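Phosphoribosylglycinamide synthetase (Anaerococcus prevotii, PDB 4DIM) is probably an ATP-dependent ligase of the ATP-grasp type, related to the phosphoribosylglycinamide synthetases of purine biosynthesis. Local coordinates at residues A[35-38]-A[39-43]; A[200-204]-A[205-209]; A[389-392]-A[393-397]. All coordinates share one frame; numbering follows the deposited sequence.

Interaction 1: A[35-38]-A[39-43]; sequences AGTM and PNAHK
Between T37 and A41 the backbone runs extended into a bend at P39 and becomes extended again at A41, which leaves T37 CA and A41 CA 7.0 Å apart although three residues separate them. The evidence for the bend is the change in P39, whose phi and psi of -31° and -56° interrupt the open conformations of M38 and N40. Across the mouth of this bend the T37 hydroxyl faces the A41 methyl: both CB atoms point into the gap, and T37 OG1 comes to 3.3 Å from A41 CB. The T37 torsion makes this possible, because OG1 stands trans to the main-chain nitrogen (chi1 -177°) and thereby reaches forward along the chain. From there the hydroxyl also donates to M38 O, at 3.3 Å, meeting a lone pair in the carbonyl plane. The hydroxyl thus has M38 O as a hydrogen-bond partner and the A41 methyl as a neighbour.

On the outside of the bend, the selenomethionine M38 and the P39 ring lie alongside each other and point the same way. M38 CG packs 3.7 Å from P39 CD, and a kink at the second torsion carries SE past the same ring carbon at 4.2 Å. Both are exposed, and M38, whose end leads away from 39-43, also touches D56.

The bend follows strand 32-37, whose backbone is hydrogen-bonded to strands 9-13 and 51-54, and it ends at H42, the N-cap of helix 43-48. A41 and H42 touch A15 and R17 in the loop that carries a glycine-rich sequence. A strand-loop-helix unit beside such a loop, in a parallel sheet of order 3-2-1-4, is consistent with the Rossmann-like N-terminal domain of ATP-grasp ligases.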
ATOM      1  N   ALA A  35     -11.929  16.560   6.131  1.00 90.37           N
ATOM      2  CA  ALA A  35     -11.702  15.824   4.902  1.00 89.84           C
ATOM      3  C   ALA A  35     -11.006  16.710   3.862  1.00 98.37           C
ATOM      4  O   ALA A  35     -11.636  17.635   3.343  1.00 99.74           O
ATOM      5  CB  ALA A  35     -13.026  15.329   4.349  1.00 90.91           C
ATOM      6  N   GLY A  36      -9.715  16.455   3.610  1.00 96.68           N
ATOM      7  CA  GLY A  36      -8.944  17.150   2.576  1.00 98.57           C
ATOM      8  C   GLY A  36      -9.247  16.451   1.259  1.00103.35           C
ATOM      9  O   GLY A  36      -8.725  15.359   1.018  1.00100.56           O
ATOM     10  N   THR A  37     -10.159  16.999   0.436  1.00101.92           N
ATOM     11  CA  THR A  37     -10.584  16.258  -0.743  1.00102.23           C
ATOM     12  C   THR A  37     -11.028  17.139  -1.924  1.00112.81           C
ATOM     13  O   THR A  37     -10.921  18.358  -1.901  1.00113.51           O
ATOM     14  CB  THR A  37     -11.728  15.305  -0.317  1.00108.16           C
ATOM     15  OG1 THR A  37     -12.134  14.511  -1.432  1.00104.81           O
ATOM     16  CG2 THR A  37     -12.952  16.047   0.264  1.00113.30           C
HETATM   17  N   MSE A  38     -11.476  16.469  -2.983  1.00113.69           N
HETATM   18  CA  MSE A  38     -11.943  17.072  -4.218  1.00118.09           C
HETATM   19  C   MSE A  38     -13.493  17.030  -4.173  1.00125.71           C
HETATM   20  O   MSE A  38     -14.047  16.202  -3.444  1.00123.47           O
HETATM   21  CB  MSE A  38     -11.334  16.252  -5.399  1.00120.43           C
HETATM   22  CG  MSE A  38     -10.744  17.060  -6.570  1.00129.96           C
HETATM   23 SE   MSE A  38      -9.614  18.586  -6.133  0.85140.43          SE
HETATM   24  CE  MSE A  38      -9.729  19.581  -7.844  1.00140.90           C
ATOM     25  N   PRO A  39     -14.205  17.918  -4.893  1.00128.45           N
ATOM     26  CA  PRO A  39     -15.683  17.934  -4.851  1.00132.02           C
ATOM     27  C   PRO A  39     -16.418  16.601  -4.619  1.00140.91           C
ATOM     28  O   PRO A  39     -17.222  16.506  -3.687  1.00141.30           O
ATOM     29  CB  PRO A  39     -16.057  18.493  -6.237  1.00136.19           C
ATOM     30  CG  PRO A  39     -14.752  19.001  -6.854  1.00139.70           C
ATOM     31  CD  PRO A  39     -13.731  19.005  -5.760  1.00132.42           C
ATOM     32  N   ASN A  40     -16.160  15.588  -5.460  1.00139.75           N
ATOM     33  CA  ASN A  40     -16.868  14.310  -5.396  1.00140.23           C
ATOM     34  C   ASN A  40     -15.973  13.235  -4.753  1.00144.69           C
ATOM     35  O   ASN A  40     -14.951  12.830  -5.328  1.00144.17           O
ATOM     36  CB  ASN A  40     -17.334  13.910  -6.813  1.00142.65           C
ATOM     37  CG  ASN A  40     -17.973  15.045  -7.618  1.00149.70           C
ATOM     38  OD1 ASN A  40     -17.630  15.260  -8.789  1.00145.99           O
ATOM     39  ND2 ASN A  40     -18.909  15.809  -7.029  1.00128.88           N
ATOM     40  N   ALA A  41     -16.349  12.816  -3.525  1.00140.99           N
ATOM     41  CA  ALA A  41     -15.621  11.816  -2.725  1.00137.97           C
ATOM     42  C   ALA A  41     -16.606  10.837  -2.071  1.00142.57           C
ATOM     43  O   ALA A  41     -17.812  10.924  -2.325  1.00144.93           O
ATOM     44  CB  ALA A  41     -14.800  12.520  -1.664  1.00137.08           C
ATOM     45  N   HIS A  42     -16.112   9.925  -1.223  1.00136.53           N
ATOM     46  CA  HIS A  42     -16.980   8.942  -0.574  1.00136.90           C
ATOM     47  C   HIS A  42     -17.898   9.594   0.474  1.00139.87           C
ATOM     48  O   HIS A  42     -17.394  10.271   1.362  1.00138.31           O
ATOM     49  CB  HIS A  42     -16.136   7.857   0.077  1.00136.34           C
ATOM     50  CG  HIS A  42     -16.825   6.541   0.154  1.00141.47           C
ATOM     51  ND1 HIS A  42     -17.009   5.893   1.359  1.00143.50           N
ATOM     52  CD2 HIS A  42     -17.315   5.770  -0.839  1.00145.19           C
ATOM     53  CE1 HIS A  42     -17.608   4.749   1.063  1.00144.28           C
ATOM     54  NE2 HIS A  42     -17.818   4.638  -0.248  1.00145.75           N
ATOM     55  N   LYS A  43     -19.233   9.380   0.371  1.00136.65           N
ATOM     56  CA  LYS A  43     -20.238   9.971   1.271  1.00136.93           C
ATOM     57  C   LYS A  43     -20.071   9.490   2.749  1.00138.04           C
ATOM     58  O   LYS A  43     -19.918  10.357   3.616  1.00137.20           O
ATOM     59  CB  LYS A  43     -21.667   9.716   0.749  1.00142.32           C
ATOM     60  CG  LYS A  43     -21.990  10.482  -0.550  1.00156.16           C
ATOM     61  CD  LYS A  43     -23.322  10.036  -1.188  1.00165.60           C
ATOM     62  CE  LYS A  43     -23.357  10.094  -2.706  1.00173.32           C
ATOM     63  NZ  LYS A  43     -23.619  11.460  -3.228  1.00183.14           N
TER

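Interaction 2: A[200-204]-A[205-209]; sequences AFVYK and NDVLF
F201 sets its CB against the CE2 and CZ end of the F209 ring, 3.6 Å from F209 CE2, while its own ring extends past the side chain of L208. F201 and L208 run side by side in the same direction, and the methyl L208 CD1 meets the F201 ring obliquely near CD2. The turn of F209 back towards the first strand follows from its first torsion: with chi1 at 66°, CG sits between the backbone nitrogen and the carbonyl carbon, and one ring face receives F201 N, 4.2 Å above the plane and offset to the rim. M300 and M304 of helix 297-305 cover F201, and Y293 and W314 meet the F209 ring.

The backbone evidence identifies a two-residue beta hairpin, in which a type I' turn from Y203 to D206 links two neighbouring strands of the large antiparallel sheet, in the part of the chain assigned to the ATP-grasp domain. Y203 and D206 form a hydrogen-bonded pair: Y203 N donates to D206 O at 3.0 Å, nearly straight at 169°, and D206 N returns a bond of 3.1 Å to Y203 O from above the carbonyl plane. Further from the turn, L208 N reaches F201 O at 3.0 Å, with a more bent N-H...O angle of 146° but almost in line with the C=O bond.

V202 and V207 make the intervening non-hydrogen-bonded pair on the opposite face of the sheet, where V202 CG2 is 4.2 Å from V207 CG2 and both valines rest on I250 of helix 236-253. At the turn, K204 folds its aliphatic part over Y203, CG lying 3.8 Å above the centre of one ring face. The amide nitrogens of K204 and N205 are taken by the side-chain oxygens of N257 and N256, respectively.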
ATOM      1  N   ALA A 200       4.665  -2.255   8.226  1.00 62.30           N
ATOM      2  CA  ALA A 200       5.518  -1.902   9.335  1.00 63.93           C
ATOM      3  C   ALA A 200       5.048  -0.586   9.899  1.00 72.59           C
ATOM      4  O   ALA A 200       4.115   0.022   9.382  1.00 71.66           O
ATOM      5  CB  ALA A 200       6.986  -1.860   8.932  1.00 63.64           C
ATOM      6  N   PHE A 201       5.595  -0.225  11.030  1.00 72.90           N
ATOM      7  CA  PHE A 201       5.208   1.002  11.695  1.00 74.88           C
ATOM      8  C   PHE A 201       6.440   1.519  12.397  1.00 80.79           C
ATOM      9  O   PHE A 201       7.069   0.751  13.120  1.00 80.12           O
ATOM     10  CB  PHE A 201       4.059   0.707  12.670  1.00 76.71           C
ATOM     11  CG  PHE A 201       3.395   1.915  13.266  1.00 80.41           C
ATOM     12  CD1 PHE A 201       2.208   2.405  12.741  1.00 83.12           C
ATOM     13  CD2 PHE A 201       3.902   2.507  14.407  1.00 85.59           C
ATOM     14  CE1 PHE A 201       1.559   3.481  13.333  1.00 85.24           C
ATOM     15  CE2 PHE A 201       3.269   3.603  14.977  1.00 89.75           C
ATOM     16  CZ  PHE A 201       2.090   4.064  14.449  1.00 87.33           C
ATOM     17  N   VAL A 202       6.824   2.775  12.129  1.00 78.74           N
ATOM     18  CA  VAL A 202       7.988   3.402  12.750  1.00 80.26           C
ATOM     19  C   VAL A 202       7.535   4.628  13.633  1.00 82.57           C
ATOM     20  O   VAL A 202       6.775   5.465  13.197  1.00 79.39           O
ATOM     21  CB  VAL A 202       9.099   3.736  11.707  1.00 83.94           C
ATOM     22  CG1 VAL A 202       8.600   4.601  10.566  1.00 83.73           C
ATOM     23  CG2 VAL A 202      10.329   4.354  12.374  1.00 87.06           C
ATOM     24  N   TYR A 203       7.997   4.686  14.888  1.00 83.37           N
ATOM     25  CA  TYR A 203       7.668   5.778  15.839  1.00 86.49           C
ATOM     26  C   TYR A 203       8.889   6.151  16.660  1.00 91.77           C
ATOM     27  O   TYR A 203       9.422   5.306  17.376  1.00 91.92           O
ATOM     28  CB  TYR A 203       6.544   5.321  16.771  1.00 87.04           C
ATOM     29  CG  TYR A 203       6.252   6.270  17.908  1.00 90.22           C
ATOM     30  CD1 TYR A 203       5.744   7.537  17.666  1.00 93.58           C
ATOM     31  CD2 TYR A 203       6.363   5.857  19.234  1.00 91.52           C
ATOM     32  CE1 TYR A 203       5.403   8.391  18.712  1.00 97.18           C
ATOM     33  CE2 TYR A 203       6.003   6.694  20.285  1.00 94.20           C
ATOM     34  CZ  TYR A 203       5.549   7.970  20.020  1.00 99.23           C
ATOM     35  OH  TYR A 203       5.156   8.804  21.032  1.00102.95           O
ATOM     36  N   LYS A 204       9.330   7.401  16.564  1.00 90.33           N
ATOM     37  CA  LYS A 204      10.522   7.899  17.266  1.00 93.51           C
ATOM     38  C   LYS A 204      11.732   7.010  16.930  1.00 99.85           C
ATOM     39  O   LYS A 204      12.525   6.647  17.798  1.00102.63           O
ATOM     40  CB  LYS A 204      10.290   8.000  18.781  1.00 96.06           C
ATOM     41  CG  LYS A 204       9.207   8.991  19.164  1.00 99.70           C
ATOM     42  CD  LYS A 204       8.929   8.900  20.663  1.00106.92           C
ATOM     43  CE  LYS A 204       8.151  10.078  21.204  1.00118.64           C
ATOM     44  NZ  LYS A 204       9.049  11.181  21.616  1.00137.19           N
ATOM     45  N   ASN A 205      11.806   6.615  15.657  1.00 95.82           N
ATOM     46  CA  ASN A 205      12.867   5.838  15.022  1.00 95.68           C
ATOM     47  C   ASN A 205      12.944   4.355  15.492  1.00 99.88           C
ATOM     48  O   ASN A 205      13.871   3.652  15.089  1.00 99.94           O
ATOM     49  CB  ASN A 205      14.218   6.570  15.157  1.00 95.17           C
ATOM     50  CG  ASN A 205      14.250   7.837  14.299  1.00124.88           C
ATOM     51  OD1 ASN A 205      13.830   7.843  13.128  1.00121.12           O
ATOM     52  ND2 ASN A 205      14.720   8.951  14.843  1.00122.73           N
ATOM     53  N   ASP A 206      11.908   3.847  16.192  1.00 94.22           N
ATOM     54  CA  ASP A 206      11.827   2.460  16.599  1.00 91.61           C
ATOM     55  C   ASP A 206      10.740   1.783  15.731  1.00 92.31           C
ATOM     56  O   ASP A 206       9.577   2.204  15.684  1.00 89.16           O
ATOM     57  CB  ASP A 206      11.551   2.333  18.123  1.00 95.39           C
ATOM     58  CG  ASP A 206      12.721   2.787  19.034  1.00120.13           C
ATOM     59  OD1 ASP A 206      13.884   2.327  18.806  1.00122.97           O
ATOM     60  OD2 ASP A 206      12.470   3.564  20.002  1.00127.35           O
ATOM     61  N   VAL A 207      11.145   0.739  15.021  1.00 88.01           N
ATOM     62  CA  VAL A 207      10.253  -0.038  14.179  1.00 82.45           C
ATOM     63  C   VAL A 207       9.563  -1.036  15.109  1.00 87.97           C
ATOM     64  O   VAL A 207      10.193  -1.966  15.643  1.00 88.28           O
ATOM     65  CB  VAL A 207      11.014  -0.703  13.018  1.00 82.92           C
ATOM     66  CG1 VAL A 207      10.093  -1.615  12.201  1.00 80.59           C
ATOM     67  CG2 VAL A 207      11.648   0.360  12.136  1.00 82.70           C
ATOM     68  N   LEU A 208       8.278  -0.796  15.347  1.00 84.17           N
ATOM     69  CA  LEU A 208       7.459  -1.617  16.238  1.00 82.98           C
ATOM     70  C   LEU A 208       7.314  -3.030  15.725  1.00 82.37           C
ATOM     71  O   LEU A 208       7.343  -3.991  16.501  1.00 81.88           O
ATOM     72  CB  LEU A 208       6.074  -0.986  16.363  1.00 82.98           C
ATOM     73  CG  LEU A 208       6.068   0.468  16.881  1.00 91.67           C
ATOM     74  CD1 LEU A 208       4.680   0.904  17.230  1.00 97.85           C
ATOM     75  CD2 LEU A 208       7.012   0.657  18.069  1.00 93.48           C
ATOM     76  N   PHE A 209       7.113  -3.161  14.431  1.00 75.11           N
ATOM     77  CA  PHE A 209       6.976  -4.474  13.834  1.00 73.23           C
ATOM     78  C   PHE A 209       7.223  -4.455  12.329  1.00 78.06           C
ATOM     79  O   PHE A 209       7.304  -3.411  11.703  1.00 79.33           O
ATOM     80  CB  PHE A 209       5.558  -5.037  14.116  1.00 73.03           C
ATOM     81  CG  PHE A 209       4.453  -4.262  13.448  1.00 73.30           C
ATOM     82  CD1 PHE A 209       4.102  -4.515  12.138  1.00 73.39           C
ATOM     83  CD2 PHE A 209       3.749  -3.295  14.139  1.00 75.54           C
ATOM     84  CE1 PHE A 209       3.098  -3.793  11.526  1.00 74.25           C
ATOM     85  CE2 PHE A 209       2.771  -2.553  13.511  1.00 77.39           C
ATOM     86  CZ  PHE A 209       2.443  -2.817  12.213  1.00 74.39           C
TER

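Interaction 3: A[389-392]-A[393-397]; sequences DKLD and VIINN
L391 meets I395 one helical turn later through two torsions: L391 has an off-rotamer chi1 of -144°, which brings its end nearer to the following turn, and I395 has chi1 -75°, which sets CG1 opposite its carbonyl carbon and beside its nitrogen. The two chains cross at a slant, with L391 CD1 3.9 Å from I395 CG1. Beneath them the same residues are joined by an i to i+4 backbone bond, I395 N to L391 O, at 3.2 Å and 166°.

Other backbone bonds of this turn are weak, such as V393 N to D389 O and N396 N to D392 O. The CG1-CD1 arm of I394, with CG1 beside the backbone N, lies along K390 O.

At the C-terminal end of helix 384-395 the side chain of N397 folds back: ND2 donates to V393 O at 2.7 Å, with the acceptor close to the plane of the amide. N397 N bonds I394 O at 2.8 Å. N397 OD1 has a weak bond to S344, and the backbone of N397 is hydrogen-bonded to S344 as well.

L391, I394 and I395 together face strands 323-329, 351-356 and 375-381, so the helix packs on the sheet through its aliphatic side. The chemistry thus divides by place: apolar carbons join helix to sheet, while at the end of the helix polar groups take the carbonyls: N397 ND2 bonds V393 O, and I394 O receives both N397 N and the N345 amide.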
ATOM      1  N   ASP A 389     -11.698 -21.732   3.816  1.00 90.71           N
ATOM      2  CA  ASP A 389     -12.924 -22.552   3.804  1.00 91.56           C
ATOM      3  C   ASP A 389     -14.095 -21.704   4.247  1.00 95.11           C
ATOM      4  O   ASP A 389     -15.121 -21.712   3.584  1.00 96.25           O
ATOM      5  CB  ASP A 389     -12.785 -23.793   4.697  1.00 95.48           C
ATOM      6  CG  ASP A 389     -11.775 -24.821   4.208  1.00110.62           C
ATOM      7  OD1 ASP A 389     -11.369 -24.749   3.018  1.00111.04           O
ATOM      8  OD2 ASP A 389     -11.388 -25.708   5.013  1.00121.94           O
ATOM      9  N   LYS A 390     -13.910 -20.888   5.296  1.00 89.82           N
ATOM     10  CA  LYS A 390     -14.932 -19.956   5.775  1.00 88.85           C
ATOM     11  C   LYS A 390     -15.294 -18.953   4.655  1.00 91.93           C
ATOM     12  O   LYS A 390     -16.468 -18.689   4.423  1.00 92.52           O
ATOM     13  CB  LYS A 390     -14.431 -19.217   7.056  1.00 89.87           C
ATOM     14  CG  LYS A 390     -15.457 -18.366   7.768  1.00 98.52           C
ATOM     15  CD  LYS A 390     -15.336 -18.430   9.305  1.00113.86           C
ATOM     16  CE  LYS A 390     -16.188 -19.539   9.902  1.00138.98           C
ATOM     17  NZ  LYS A 390     -15.910 -19.780  11.353  1.00150.13           N
ATOM     18  N   LEU A 391     -14.300 -18.463   3.923  1.00 87.47           N
ATOM     19  CA  LEU A 391     -14.517 -17.498   2.839  1.00 86.70           C
ATOM     20  C   LEU A 391     -15.324 -18.114   1.682  1.00 91.69           C
ATOM     21  O   LEU A 391     -16.205 -17.449   1.141  1.00 90.99           O
ATOM     22  CB  LEU A 391     -13.152 -16.972   2.319  1.00 85.86           C
ATOM     23  CG  LEU A 391     -13.034 -15.493   1.876  1.00 88.47           C
ATOM     24  CD1 LEU A 391     -14.020 -15.129   0.804  1.00 91.44           C
ATOM     25  CD2 LEU A 391     -13.156 -14.576   3.040  1.00 88.16           C
ATOM     26  N   ASP A 392     -15.040 -19.374   1.318  1.00 90.62           N
ATOM     27  CA  ASP A 392     -15.767 -20.052   0.226  1.00 92.57           C
ATOM     28  C   ASP A 392     -17.241 -20.219   0.515  1.00 96.00           C
ATOM     29  O   ASP A 392     -18.032 -20.219  -0.419  1.00 96.17           O
ATOM     30  CB  ASP A 392     -15.188 -21.431  -0.046  1.00 96.98           C
ATOM     31  CG  ASP A 392     -13.820 -21.429  -0.689  1.00112.07           C
ATOM     32  OD1 ASP A 392     -13.298 -20.309  -0.995  1.00110.86           O
ATOM     33  OD2 ASP A 392     -13.249 -22.537  -0.861  1.00119.75           O
ATOM     34  N   VAL A 393     -17.601 -20.391   1.793  1.00 91.81           N
ATOM     35  CA  VAL A 393     -18.986 -20.541   2.214  1.00 92.65           C
ATOM     36  C   VAL A 393     -19.715 -19.193   2.085  1.00 95.43           C
ATOM     37  O   VAL A 393     -20.892 -19.184   1.725  1.00 94.93           O
ATOM     38  CB  VAL A 393     -19.074 -21.098   3.660  1.00 97.64           C
ATOM     39  CG1 VAL A 393     -20.513 -21.065   4.179  1.00 99.33           C
ATOM     40  CG2 VAL A 393     -18.512 -22.511   3.738  1.00 99.86           C
ATOM     41  N   ILE A 394     -19.022 -18.070   2.402  1.00 92.41           N
ATOM     42  CA  ILE A 394     -19.567 -16.699   2.372  1.00 91.98           C
ATOM     43  C   ILE A 394     -19.964 -16.345   0.931  1.00 94.01           C
ATOM     44  O   ILE A 394     -21.147 -16.176   0.656  1.00 94.96           O
ATOM     45  CB  ILE A 394     -18.545 -15.675   2.997  1.00 94.16           C
ATOM     46  CG1 ILE A 394     -18.373 -15.945   4.514  1.00 96.49           C
ATOM     47  CG2 ILE A 394     -18.968 -14.191   2.790  1.00 93.87           C
ATOM     48  CD1 ILE A 394     -17.168 -15.170   5.184  1.00109.33           C
ATOM     49  N   ILE A 395     -18.991 -16.314   0.024  1.00 88.55           N
ATOM     50  CA  ILE A 395     -19.168 -16.015  -1.410  1.00 88.85           C
ATOM     51  C   ILE A 395     -20.259 -16.845  -2.078  1.00 89.01           C
ATOM     52  O   ILE A 395     -20.956 -16.344  -2.971  1.00 88.40           O
ATOM     53  CB  ILE A 395     -17.817 -16.273  -2.140  1.00 92.97           C
ATOM     54  CG1 ILE A 395     -16.824 -15.170  -1.841  1.00 91.58           C
ATOM     55  CG2 ILE A 395     -17.985 -16.454  -3.656  1.00 97.50           C
ATOM     56  CD1 ILE A 395     -17.087 -13.832  -2.593  1.00104.62           C
ATOM     57  N   ASN A 396     -20.319 -18.138  -1.736  1.00 84.34           N
ATOM     58  CA  ASN A 396     -21.319 -19.057  -2.303  1.00 85.89           C
ATOM     59  C   ASN A 396     -22.736 -18.707  -1.806  1.00 91.41           C
ATOM     60  O   ASN A 396     -23.700 -19.192  -2.382  1.00 93.95           O
ATOM     61  CB  ASN A 396     -20.991 -20.529  -1.988  1.00 85.56           C
ATOM     62  CG  ASN A 396     -19.805 -21.113  -2.689  1.00 98.30           C
ATOM     63  OD1 ASN A 396     -19.070 -20.439  -3.409  1.00100.98           O
ATOM     64  ND2 ASN A 396     -19.633 -22.419  -2.543  1.00 96.27           N
ATOM     65  N   ASN A 397     -22.854 -17.868  -0.749  1.00 89.03           N
ATOM     66  CA  ASN A 397     -24.101 -17.347  -0.182  1.00 90.76           C
ATOM     67  C   ASN A 397     -24.249 -15.844  -0.466  1.00 95.86           C
ATOM     68  O   ASN A 397     -25.013 -15.172   0.226  1.00 96.73           O
ATOM     69  CB  ASN A 397     -24.154 -17.630   1.325  1.00 92.90           C
ATOM     70  CG  ASN A 397     -24.514 -19.065   1.650  1.00113.13           C
ATOM     71  OD1 ASN A 397     -25.683 -19.472   1.537  1.00110.35           O
ATOM     72  ND2 ASN A 397     -23.519 -19.887   2.002  1.00104.37           N
TER

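How the interactions relate
The three contacts are all local, yet lie in separate parts of the fold, with centres 30 to 36 Å apart and no touch between them. Interaction 1 is a surface bend after a strand of the N-terminal parallel sheet. Interactions 2 and 3 are partly buried and share the eight-stranded antiparallel sheet: 200-209 forms a hairpin within it, whereas 389-397 belongs to a helix packed on its far end strands. Chemistry follows place: one hydroxyl bond and light apolar touches at the exposed bend, three main-chain bonds, two of them pairing Y203 with D206, with aromatic packing in the hairpin, and mostly weak helical bonds with an aliphatic face in the helix.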